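Local coordinates for protein TqaA (Penicillium aethiopicum, PDB 5DLK) that forms the terminal condensation-like domain of a fungal nonribosomal peptide synthetase, which probably cyclises the phosphopantetheine-tethered peptide to release a macrocycle, at residues L212-S217 with N314-N319; P227-W232 with E364-R369; V41-S46 with A115-K120; E49-A54 with H108-V113. One frame throughout, in Å; residues are numbered along the deposited sequence.

Contact 1: L212-S217 with N314-N319; sequences LYHRVS and NLPMDN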
# COMPACT_ATOMS: atom_id res chain seq x y z
N LEU A 212 -8.54 -10.08 8.73
CA LEU A 212 -8.01 -11.40 8.41
C LEU A 212 -8.97 -12.52 8.86
O LEU A 212 -9.22 -13.47 8.10
CB LEU A 212 -6.63 -11.59 9.01
CG LEU A 212 -5.55 -10.64 8.47
CD1 LEU A 212 -4.18 -11.01 9.03
CD2 LEU A 212 -5.55 -10.67 6.94
N TYR A 213 -9.51 -12.42 10.07
CA TYR A 213 -10.48 -13.42 10.53
C TYR A 213 -11.73 -13.44 9.66
O TYR A 213 -12.25 -14.50 9.31
CB TYR A 213 -10.87 -13.18 12.00
CG TYR A 213 -9.76 -13.56 12.96
CD1 TYR A 213 -9.27 -14.86 13.02
CD2 TYR A 213 -9.19 -12.61 13.81
CE1 TYR A 213 -8.25 -15.21 13.89
CE2 TYR A 213 -8.17 -12.95 14.69
CZ TYR A 213 -7.70 -14.25 14.73
OH TYR A 213 -6.69 -14.60 15.59
N HIS A 214 -12.20 -12.25 9.30
CA HIS A 214 -13.38 -12.14 8.44
C HIS A 214 -13.15 -12.75 7.04
O HIS A 214 -14.05 -13.42 6.51
CB HIS A 214 -13.79 -10.68 8.32
CG HIS A 214 -15.16 -10.48 7.75
ND1 HIS A 214 -15.43 -10.59 6.40
CD2 HIS A 214 -16.34 -10.20 8.35
CE1 HIS A 214 -16.71 -10.38 6.19
NE2 HIS A 214 -17.29 -10.14 7.36
N ARG A 215 -11.98 -12.53 6.44
CA ARG A 215 -11.64 -13.21 5.18
C ARG A 215 -11.77 -14.73 5.29
O ARG A 215 -12.31 -15.38 4.39
CB ARG A 215 -10.21 -12.89 4.73
CG ARG A 215 -10.00 -11.49 4.21
CD ARG A 215 -8.79 -11.47 3.28
NE ARG A 215 -7.62 -12.10 3.89
CZ ARG A 215 -6.47 -12.31 3.25
NH1 ARG A 215 -6.34 -11.95 1.97
NH2 ARG A 215 -5.45 -12.88 3.87
N VAL A 216 -11.26 -15.29 6.38
CA VAL A 216 -11.26 -16.74 6.56
C VAL A 216 -12.68 -17.23 6.82
O VAL A 216 -13.07 -18.29 6.34
CB VAL A 216 -10.32 -17.17 7.72
CG1 VAL A 216 -10.65 -18.59 8.20
CG2 VAL A 216 -8.88 -17.08 7.25
N SER A 217 -13.47 -16.45 7.54
CA SER A 217 -14.83 -16.86 7.84
C SER A 217 -15.69 -16.92 6.57
O SER A 217 -16.63 -17.71 6.50
CB SER A 217 -15.48 -15.93 8.86
OG SER A 217 -15.95 -14.76 8.22
N ASN A 314 -13.88 -4.05 0.08
CA ASN A 314 -15.24 -4.30 -0.36
C ASN A 314 -15.86 -5.47 0.39
O ASN A 314 -16.99 -5.85 0.12
CB ASN A 314 -15.27 -4.52 -1.87
CG ASN A 314 -14.86 -3.26 -2.63
OD1 ASN A 314 -15.67 -2.36 -2.84
ND2 ASN A 314 -13.58 -3.17 -3.01
N LEU A 315 -15.13 -6.02 1.34
CA LEU A 315 -15.68 -7.02 2.26
C LEU A 315 -16.73 -6.42 3.19
O LEU A 315 -16.51 -5.37 3.79
CB LEU A 315 -14.57 -7.65 3.10
CG LEU A 315 -13.85 -8.88 2.59
CD1 LEU A 315 -12.85 -9.34 3.64
CD2 LEU A 315 -14.83 -10.00 2.28
N PRO A 316 -17.88 -7.09 3.33
CA PRO A 316 -18.85 -6.56 4.29
C PRO A 316 -18.43 -6.85 5.73
O PRO A 316 -18.57 -7.97 6.21
CB PRO A 316 -20.14 -7.31 3.92
CG PRO A 316 -19.66 -8.61 3.35
CD PRO A 316 -18.37 -8.30 2.63
N MET A 317 -17.90 -5.84 6.40
CA MET A 317 -17.54 -5.99 7.81
C MET A 317 -17.57 -4.62 8.45
O MET A 317 -17.38 -3.61 7.77
CB MET A 317 -16.17 -6.67 7.96
CG MET A 317 -14.95 -5.74 8.00
SD MET A 317 -13.40 -6.67 8.18
CE MET A 317 -13.43 -7.64 6.68
N ASP A 318 -17.85 -4.59 9.75
CA ASP A 318 -17.90 -3.32 10.47
C ASP A 318 -16.55 -2.63 10.40
O ASP A 318 -15.51 -3.29 10.55
CB ASP A 318 -18.32 -3.54 11.92
CG ASP A 318 -19.72 -4.09 12.06
OD1 ASP A 318 -20.56 -3.80 11.18
OD2 ASP A 318 -19.99 -4.81 13.04
N ASN A 319 -16.58 -1.33 10.16
CA ASN A 319 -15.39 -0.48 10.12
C ASN A 319 -14.42 -0.80 8.99
O ASN A 319 -13.26 -0.38 9.03
CB ASN A 319 -14.64 -0.55 11.45
CG ASN A 319 -15.51 -0.21 12.62
OD1 ASN A 319 -16.35 0.70 12.54
ND2 ASN A 319 -15.34 -0.93 13.72
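The imidazole of His214 is overlapped on one face by Met317, whose CB stands 3.8 Å from the ring centroid and 21° off the ring normal. This geometry defines a CH-pi contact displaced toward the rim. Met317 SD is farther out, an oblique sulfur-aromatic neighbour at 4.7 Å from the same centroid. With chi3 at 62° the thioether bends back, and Met317 CE ends 3.5 Å from His214 CB.

His214 NE2 lies 2.8 Å from Pro316 O, yet the angle is too poor for a hydrogen bond, and the carbonyl meets the ring obliquely. His214 ND1 is buried here and has no polar partner in the model; it is flanked by apolar atoms, Met317 CE at 3.6 Å and Leu315 CD1. One residue further along the helix, the aliphatic part of Arg215 runs across Leu315 at about a right angle, with Arg215 CG 3.6 Å from Leu315 CD1.

The guanidinium of Arg215 goes beyond this pair, to a salt bridge with Glu367 and a hydrogen bond to His365 O. At the surface of the condensation domain, the loop after strand 303-310, which follows the phosphopantetheine-binding Asn311, thus lies along one flank of helix 208-218. Leu315 and Met317 also rest on Tyr211, while Leu212 and Tyr213 of the same helix pack on Leu52 of strand 47-53.

Contact 2: P227-W232 with E364-R369; sequences PTFQFW and EHVELR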
# COMPACT_ATOMS: atom_id res chain seq x y z
N PRO A 227 -17.33 -19.59 -4.09
CA PRO A 227 -17.74 -18.74 -5.21
C PRO A 227 -16.60 -17.83 -5.67
O PRO A 227 -16.56 -17.46 -6.83
CB PRO A 227 -18.88 -17.90 -4.64
CG PRO A 227 -19.40 -18.71 -3.46
CD PRO A 227 -18.20 -19.41 -2.91
N THR A 228 -15.70 -17.47 -4.76
CA THR A 228 -14.62 -16.57 -5.15
C THR A 228 -13.60 -17.28 -6.05
O THR A 228 -13.16 -16.73 -7.06
CB THR A 228 -13.96 -15.96 -3.92
OG1 THR A 228 -14.85 -14.95 -3.41
CG2 THR A 228 -12.66 -15.27 -4.30
N PHE A 229 -13.26 -18.52 -5.73
CA PHE A 229 -12.34 -19.24 -6.59
C PHE A 229 -13.05 -19.78 -7.84
O PHE A 229 -12.41 -19.99 -8.89
CB PHE A 229 -11.63 -20.33 -5.82
CG PHE A 229 -10.72 -19.77 -4.75
CD1 PHE A 229 -9.67 -18.93 -5.12
CD2 PHE A 229 -10.94 -20.01 -3.41
CE1 PHE A 229 -8.83 -18.37 -4.16
CE2 PHE A 229 -10.12 -19.47 -2.44
CZ PHE A 229 -9.07 -18.64 -2.81
N GLN A 230 -14.36 -19.97 -7.74
CA GLN A 230 -15.12 -20.28 -8.95
C GLN A 230 -15.09 -19.09 -9.88
O GLN A 230 -14.93 -19.24 -11.11
CB GLN A 230 -16.56 -20.65 -8.60
CG GLN A 230 -16.66 -22.04 -7.96
CD GLN A 230 -18.04 -22.33 -7.38
OE1 GLN A 230 -18.94 -21.48 -7.42
NE2 GLN A 230 -18.22 -23.53 -6.84
N PHE A 231 -15.26 -17.90 -9.31
CA PHE A 231 -15.20 -16.67 -10.10
C PHE A 231 -13.85 -16.53 -10.79
O PHE A 231 -13.80 -16.28 -11.99
CB PHE A 231 -15.44 -15.41 -9.26
CG PHE A 231 -15.04 -14.15 -9.97
CD1 PHE A 231 -13.79 -13.56 -9.71
CD2 PHE A 231 -15.86 -13.58 -10.94
CE1 PHE A 231 -13.39 -12.41 -10.39
CE2 PHE A 231 -15.47 -12.42 -11.64
CZ PHE A 231 -14.22 -11.83 -11.34
N TRP A 232 -12.76 -16.66 -10.04
CA TRP A 232 -11.45 -16.42 -10.67
C TRP A 232 -11.16 -17.46 -11.75
O TRP A 232 -10.57 -17.13 -12.76
CB TRP A 232 -10.33 -16.39 -9.62
CG TRP A 232 -10.30 -15.09 -8.85
CD1 TRP A 232 -10.66 -14.89 -7.53
CD2 TRP A 232 -9.91 -13.80 -9.36
NE1 TRP A 232 -10.50 -13.55 -7.20
CE2 TRP A 232 -10.05 -12.87 -8.30
CE3 TRP A 232 -9.46 -13.36 -10.61
CZ2 TRP A 232 -9.76 -11.52 -8.46
CZ3 TRP A 232 -9.16 -12.00 -10.76
CH2 TRP A 232 -9.31 -11.11 -9.69
N GLU A 364 -12.01 -9.81 -4.76
CA GLU A 364 -10.69 -9.23 -4.94
C GLU A 364 -9.77 -9.33 -3.71
O GLU A 364 -8.60 -8.95 -3.76
CB GLU A 364 -10.84 -7.75 -5.33
CG GLU A 364 -11.32 -6.92 -4.15
CD GLU A 364 -11.40 -5.43 -4.42
OE1 GLU A 364 -11.52 -5.01 -5.60
OE2 GLU A 364 -11.35 -4.68 -3.41
N HIS A 365 -10.32 -9.85 -2.61
CA HIS A 365 -9.66 -9.84 -1.31
C HIS A 365 -8.81 -11.07 -1.00
O HIS A 365 -8.09 -11.10 0.02
CB HIS A 365 -10.73 -9.70 -0.23
CG HIS A 365 -11.72 -10.82 -0.25
ND1 HIS A 365 -12.84 -10.81 -1.06
CD2 HIS A 365 -11.74 -12.01 0.40
CE1 HIS A 365 -13.51 -11.94 -0.90
NE2 HIS A 365 -12.87 -12.68 -0.01
N VAL A 366 -8.89 -12.10 -1.84
CA VAL A 366 -8.19 -13.35 -1.57
C VAL A 366 -6.72 -13.29 -1.98
O VAL A 366 -6.36 -12.49 -2.83
CB VAL A 366 -8.86 -14.53 -2.27
CG1 VAL A 366 -10.22 -14.82 -1.62
CG2 VAL A 366 -8.98 -14.27 -3.79
N GLU A 367 -5.89 -14.14 -1.38
CA GLU A 367 -4.45 -14.19 -1.68
C GLU A 367 -4.16 -14.51 -3.14
O GLU A 367 -4.74 -15.46 -3.67
CB GLU A 367 -3.75 -15.24 -0.82
CG GLU A 367 -3.89 -14.97 0.68
CD GLU A 367 -3.03 -13.80 1.12
OE1 GLU A 367 -1.81 -14.00 1.31
OE2 GLU A 367 -3.57 -12.69 1.28
N LEU A 368 -3.26 -13.76 -3.78
CA LEU A 368 -2.90 -14.02 -5.18
C LEU A 368 -2.45 -15.46 -5.42
O LEU A 368 -2.87 -16.10 -6.39
CB LEU A 368 -1.80 -13.06 -5.64
CG LEU A 368 -1.39 -13.16 -7.12
CD1 LEU A 368 -2.58 -12.81 -8.04
CD2 LEU A 368 -0.20 -12.26 -7.41
N ARG A 369 -1.59 -15.98 -4.54
CA ARG A 369 -1.12 -17.36 -4.69
C ARG A 369 -2.27 -18.36 -4.56
O ARG A 369 -2.18 -19.46 -5.11
CB ARG A 369 0.00 -17.68 -3.69
CG ARG A 369 -0.36 -17.62 -2.21
CD ARG A 369 0.77 -18.20 -1.34
NE ARG A 369 2.10 -17.66 -1.64
CZ ARG A 369 2.64 -16.59 -1.02
NH1 ARG A 369 1.96 -15.95 -0.09
NH2 ARG A 369 3.85 -16.18 -1.35
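Val366 pushes its two methyls into a cup formed by Thr228, Phe229 and Trp232. Thr228 and Val366 meet tip to tip, with Thr228 CG2 3.7 Å from Val366 CG1. The valine's chi1 of -69° sets CG2 between its own backbone N and carbonyl carbon, and from there this methyl obliquely reaches Trp232 NE1 at 3.8 Å and Phe229 CE1 at 4.1 Å. Within the same helix, Phe231 CE1 sits over the centre of the Trp232 face, an edge-to-face pair. Cut back to an alanine, Val366 would lose both methyls, which would probably open a gap among Thr228, Phe229 and Trp232.

Away from this apolar cup the fit slackens. The partly exposed His365 comes no nearer than 4.1 Å, CE1 to Thr228 OG1, and Glu364 CA stands 4.3 Å from Trp232 CZ2 at the edge of the indole. The Glu364 side chain leads to Asn314, beside Asn311 and Tyr357 of the phosphopantetheine site. No hydrogen bond joins the two segments directly; instead His363 links them, receiving Trp232 NE1 on its carbonyl oxygen and pairing through ND1 with Thr228 OG1.

Glu367 occupies the N-cap position of helix 368-375, where Ile371 touches both Val366 and Trp232. Helix 227-235 packs against the start of that helix and the loop before it, with Pro332 of strand 329-336 also touching the indole.

Contact 3: V41-S46 with A115-K120; sequences VIPVTS and ANLDVK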
# COMPACT_ATOMS: atom_id res chain seq x y z
N VAL A 41 14.44 -8.31 21.59
CA VAL A 41 13.90 -7.81 20.32
C VAL A 41 12.63 -6.98 20.55
O VAL A 41 12.41 -5.96 19.92
CB VAL A 41 13.59 -8.98 19.37
CG1 VAL A 41 12.94 -8.47 18.08
CG2 VAL A 41 14.86 -9.78 19.08
N ILE A 42 11.81 -7.44 21.49
CA ILE A 42 10.59 -6.75 21.89
C ILE A 42 10.59 -6.61 23.42
O ILE A 42 11.32 -7.34 24.09
CB ILE A 42 9.34 -7.52 21.42
CG1 ILE A 42 9.37 -8.96 21.94
CG2 ILE A 42 9.25 -7.49 19.89
CD1 ILE A 42 8.08 -9.75 21.70
N PRO A 43 9.80 -5.67 23.97
CA PRO A 43 9.87 -5.40 25.42
C PRO A 43 9.52 -6.61 26.28
O PRO A 43 8.59 -7.34 25.94
CB PRO A 43 8.86 -4.28 25.61
CG PRO A 43 8.75 -3.62 24.28
CD PRO A 43 8.90 -4.73 23.28
N VAL A 44 10.24 -6.83 27.38
CA VAL A 44 10.01 -8.01 28.20
C VAL A 44 8.66 -7.98 28.90
O VAL A 44 8.13 -9.02 29.27
CB VAL A 44 11.10 -8.20 29.28
CG1 VAL A 44 12.39 -8.70 28.65
CG2 VAL A 44 11.32 -6.90 30.02
N THR A 45 8.09 -6.80 29.08
CA THR A 45 6.80 -6.70 29.75
C THR A 45 5.60 -6.80 28.80
O THR A 45 4.45 -6.77 29.25
CB THR A 45 6.68 -5.39 30.54
OG1 THR A 45 6.79 -4.28 29.64
CG2 THR A 45 7.79 -5.31 31.60
N SER A 46 5.85 -6.89 27.50
CA SER A 46 4.74 -7.03 26.56
C SER A 46 4.11 -8.41 26.70
O SER A 46 4.75 -9.36 27.17
CB SER A 46 5.21 -6.82 25.11
OG SER A 46 6.10 -7.86 24.71
N ALA A 115 0.35 -6.78 23.20
CA ALA A 115 -0.43 -5.94 24.09
C ALA A 115 0.45 -5.60 25.30
O ALA A 115 1.59 -6.07 25.39
CB ALA A 115 -1.72 -6.64 24.54
N ASN A 116 -0.08 -4.78 26.20
CA ASN A 116 0.72 -4.26 27.32
C ASN A 116 2.03 -3.68 26.81
O ASN A 116 3.11 -3.93 27.36
CB ASN A 116 0.98 -5.36 28.35
CG ASN A 116 -0.31 -5.85 29.00
OD1 ASN A 116 -0.88 -6.86 28.58
ND2 ASN A 116 -0.79 -5.12 30.00
N LEU A 117 1.92 -2.93 25.72
CA LEU A 117 3.07 -2.38 25.02
C LEU A 117 3.28 -0.92 25.39
O LEU A 117 2.46 -0.07 25.02
CB LEU A 117 2.89 -2.52 23.50
CG LEU A 117 4.18 -2.24 22.73
CD1 LEU A 117 5.20 -3.33 23.01
CD2 LEU A 117 3.91 -2.12 21.25
N ASP A 118 4.36 -0.64 26.11
CA ASP A 118 4.74 0.73 26.43
C ASP A 118 5.40 1.40 25.24
O ASP A 118 6.39 0.91 24.70
CB ASP A 118 5.70 0.78 27.63
CG ASP A 118 5.31 -0.17 28.74
OD1 ASP A 118 4.10 -0.42 28.92
OD2 ASP A 118 6.22 -0.67 29.44
N VAL A 119 4.86 2.54 24.82
CA VAL A 119 5.47 3.32 23.76
C VAL A 119 6.53 4.25 24.35
O VAL A 119 6.23 5.09 25.19
CB VAL A 119 4.42 4.13 22.98
CG1 VAL A 119 5.10 5.06 21.98
CG2 VAL A 119 3.45 3.18 22.29
N LYS A 120 7.78 4.08 23.92
CA LYS A 120 8.85 4.97 24.34
C LYS A 120 9.28 5.83 23.15
O LYS A 120 9.67 5.30 22.10
CB LYS A 120 10.05 4.18 24.88
CG LYS A 120 9.74 3.36 26.15
CD LYS A 120 9.07 4.22 27.21
CE LYS A 120 9.15 3.59 28.60
NZ LYS A 120 8.39 2.32 28.68
O HOH W 1 5.87 -3.10 26.80
O HOH W 2 3.92 -3.05 30.01
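Asn116 O is gripped by two waters, each donating to it at 2.9 Å, and both waters continue to Thr45 OG1 on the other segment. They use the threonine hydroxyl differently: water 1 donates to Thr45 OG1, whereas water 2 accepts from it at 3.1 Å. A chi1 of 61° places this hydroxyl between the backbone N and carbonyl carbon of Thr45, and there it faces the pair of waters. On the far side, water 1 accepts from Asp118 N at 3.0 Å and water 2 donates to Asp118 OD1, so the carboxylate is tied in by one oxygen. Its other oxygen, Asp118 OD2, forms a long salt bridge with Lys120 and stays 3.7 Å from Thr45 OG1.

Thr45 belongs to a type I beta turn from Pro43 to Ser46, which brings the chain from helix 29-38 into strand 47-53. Pro43 O takes two donors, Ser46 N and Ser46 OG; the hydroxyl bond is 2.8 Å long and lies in the carbonyl plane. His33 provides a second partner for the same hydroxyl.

Where the turn meets the end of strand 108-115, backbone contacts replace water. Ser46 CA points a hydrogen at Asn116 O, 3.6 Å away with 156° at the hydrogen, and less directly at Ala115 O. Beside them Leu117 CD1 rests 3.8 Å from Pro43 CG, the two side chains meeting obliquely. The Asn116 amide is held by Thr47 through OD1, and Gln89 binds the backbone at Leu117 O and Val119 N.

Contact 4: E49-A54 with H108-V113; sequences EDLLPA and HPIQLV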
# COMPACT_ATOMS: atom_id res chain seq x y z
N GLU A 49 -0.90 -10.94 22.25
CA GLU A 49 -2.35 -10.90 22.13
C GLU A 49 -2.87 -11.82 21.02
O GLU A 49 -3.96 -12.41 21.13
CB GLU A 49 -2.80 -9.46 21.88
CG GLU A 49 -4.27 -9.29 21.65
CD GLU A 49 -4.64 -7.87 21.28
OE1 GLU A 49 -5.56 -7.70 20.44
OE2 GLU A 49 -4.02 -6.93 21.82
N ASP A 50 -2.09 -11.95 19.94
CA ASP A 50 -2.49 -12.80 18.81
C ASP A 50 -1.29 -13.14 17.96
O ASP A 50 -0.21 -12.53 18.08
CB ASP A 50 -3.56 -12.12 17.96
CG ASP A 50 -4.58 -13.11 17.36
OD1 ASP A 50 -4.24 -14.30 17.16
OD2 ASP A 50 -5.72 -12.69 17.09
N LEU A 51 -1.46 -14.14 17.10
CA LEU A 51 -0.44 -14.47 16.13
C LEU A 51 -1.17 -14.93 14.87
O LEU A 51 -2.00 -15.84 14.92
CB LEU A 51 0.51 -15.54 16.66
CG LEU A 51 1.83 -15.71 15.91
CD1 LEU A 51 2.86 -16.41 16.78
CD2 LEU A 51 1.60 -16.48 14.61
N LEU A 52 -0.87 -14.27 13.75
CA LEU A 52 -1.52 -14.57 12.46
C LEU A 52 -0.51 -14.63 11.33
O LEU A 52 0.57 -14.07 11.43
CB LEU A 52 -2.58 -13.50 12.12
CG LEU A 52 -3.67 -13.22 13.15
CD1 LEU A 52 -3.28 -12.02 14.01
CD2 LEU A 52 -5.01 -13.00 12.47
N PRO A 53 -0.85 -15.31 10.23
CA PRO A 53 0.05 -15.19 9.08
C PRO A 53 0.04 -13.75 8.58
O PRO A 53 -1.00 -13.08 8.71
CB PRO A 53 -0.56 -16.15 8.04
CG PRO A 53 -1.50 -17.05 8.84
CD PRO A 53 -2.02 -16.16 9.94
N ALA A 54 1.17 -13.28 8.06
CA ALA A 54 1.20 -12.04 7.31
C ALA A 54 0.61 -12.32 5.92
O ALA A 54 0.79 -13.41 5.38
CB ALA A 54 2.60 -11.51 7.20
N HIS A 108 8.07 -18.23 6.05
CA HIS A 108 7.10 -17.32 5.47
C HIS A 108 6.55 -16.60 6.68
O HIS A 108 6.37 -17.21 7.75
CB HIS A 108 5.94 -17.96 4.62
CG HIS A 108 6.06 -19.42 4.32
ND1 HIS A 108 4.92 -20.17 4.10
CD2 HIS A 108 7.07 -20.33 4.50
CE1 HIS A 108 5.23 -21.45 3.99
NE2 HIS A 108 6.54 -21.58 4.25
N PRO A 109 6.14 -15.34 6.47
CA PRO A 109 6.02 -14.33 7.52
C PRO A 109 4.76 -14.41 8.38
O PRO A 109 3.67 -14.69 7.90
CB PRO A 109 6.05 -13.03 6.73
CG PRO A 109 5.42 -13.35 5.41
CD PRO A 109 5.77 -14.79 5.15
N ILE A 110 4.93 -14.14 9.67
CA ILE A 110 3.81 -14.13 10.60
C ILE A 110 3.82 -12.82 11.32
O ILE A 110 4.86 -12.17 11.43
CB ILE A 110 3.91 -15.28 11.61
CG1 ILE A 110 5.27 -15.23 12.30
CG2 ILE A 110 3.76 -16.62 10.91
CD1 ILE A 110 5.41 -16.21 13.47
N GLN A 111 2.67 -12.40 11.83
CA GLN A 111 2.65 -11.19 12.62
C GLN A 111 2.22 -11.50 14.07
O GLN A 111 1.28 -12.24 14.32
CB GLN A 111 1.77 -10.12 11.96
CG GLN A 111 0.34 -10.48 11.74
CD GLN A 111 -0.34 -9.63 10.66
OE1 GLN A 111 -0.25 -8.40 10.64
NE2 GLN A 111 -1.07 -10.29 9.78
N LEU A 112 3.00 -10.97 15.01
CA LEU A 112 2.71 -11.11 16.44
C LEU A 112 2.10 -9.81 16.91
O LEU A 112 2.75 -8.77 16.89
CB LEU A 112 3.99 -11.42 17.23
CG LEU A 112 4.62 -12.81 17.11
CD1 LEU A 112 5.31 -13.03 15.76
CD2 LEU A 112 5.60 -13.05 18.24
N VAL A 113 0.83 -9.86 17.30
CA VAL A 113 0.16 -8.70 17.85
C VAL A 113 0.49 -8.64 19.33
O VAL A 113 0.19 -9.56 20.07
CB VAL A 113 -1.36 -8.77 17.65
CG1 VAL A 113 -2.01 -7.48 18.12
CG2 VAL A 113 -1.70 -9.04 16.17
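Leu51 and Leu112 lie side by side, with Leu51 CD1 4.0 Å from Leu112 CG. Leu51 CD2 fits against Ile110 at 4.0 Å from its CB. These three make a ridge that meets Leu32 and Leu36 of helix 29-38.

On the opposite face, Val113 CG2 fills the hollow between Leu52 CD1 and Asp50 CB, 4.0 Å from each. Ala54 CB packs against CB and CG of the Pro109 ring, 3.8 Å from CB. The strands are antiparallel neighbours in a three-stranded sheet, 47-53 outermost and 108-115 between it and 100-105, with a classic beta bulge where Glu49 and Asp50 both face Val113: Glu49 N binds Val113 O at 2.8 Å, Asp50 N the same oxygen weakly.

Gln111 is bound to Leu52 through its backbone N and O; chi1 of 59° sets CG between the backbone N and carbonyl carbon, and the extended chain carries NE2 to Pro53 O, 3.0 Å away and above the carbonyl plane. A leucine in its place has no amide, and Pro53 O and the Gln58 amide would probably be left without their mates. Thus the Leu51 face is apolar, whereas the other buries an amide and a carboxylate, Asp50 matched by Tyr213 and the Phe21 backbone.

In the fold
Contacts 1, 2 and 4 are connected through contact 1, largely by side chains of helix 208-218. Contact 1 meets contact 2 through Arg215 NH1 to His365 O, 2.8 Å, and Asn314 ND2 to Glu364 OE2, 2.7 Å; it meets contact 4 through Tyr213 OH to Asp50 OD2, 2.6 Å. Contacts 2 and 4 do not touch, their nearest atoms being about 5 Å apart. Contact 3 lies where the two strands of contact 4 pass into loops, Ala115 CB packing 3.6 Å from Glu49 OE2, and away from the phosphopantetheine site. That site, empty here, borders contact 2: the Glu364 side chain is about 4 Å from those of Asn311 and Tyr357, against about 9 Å from Leu315 to Asn311.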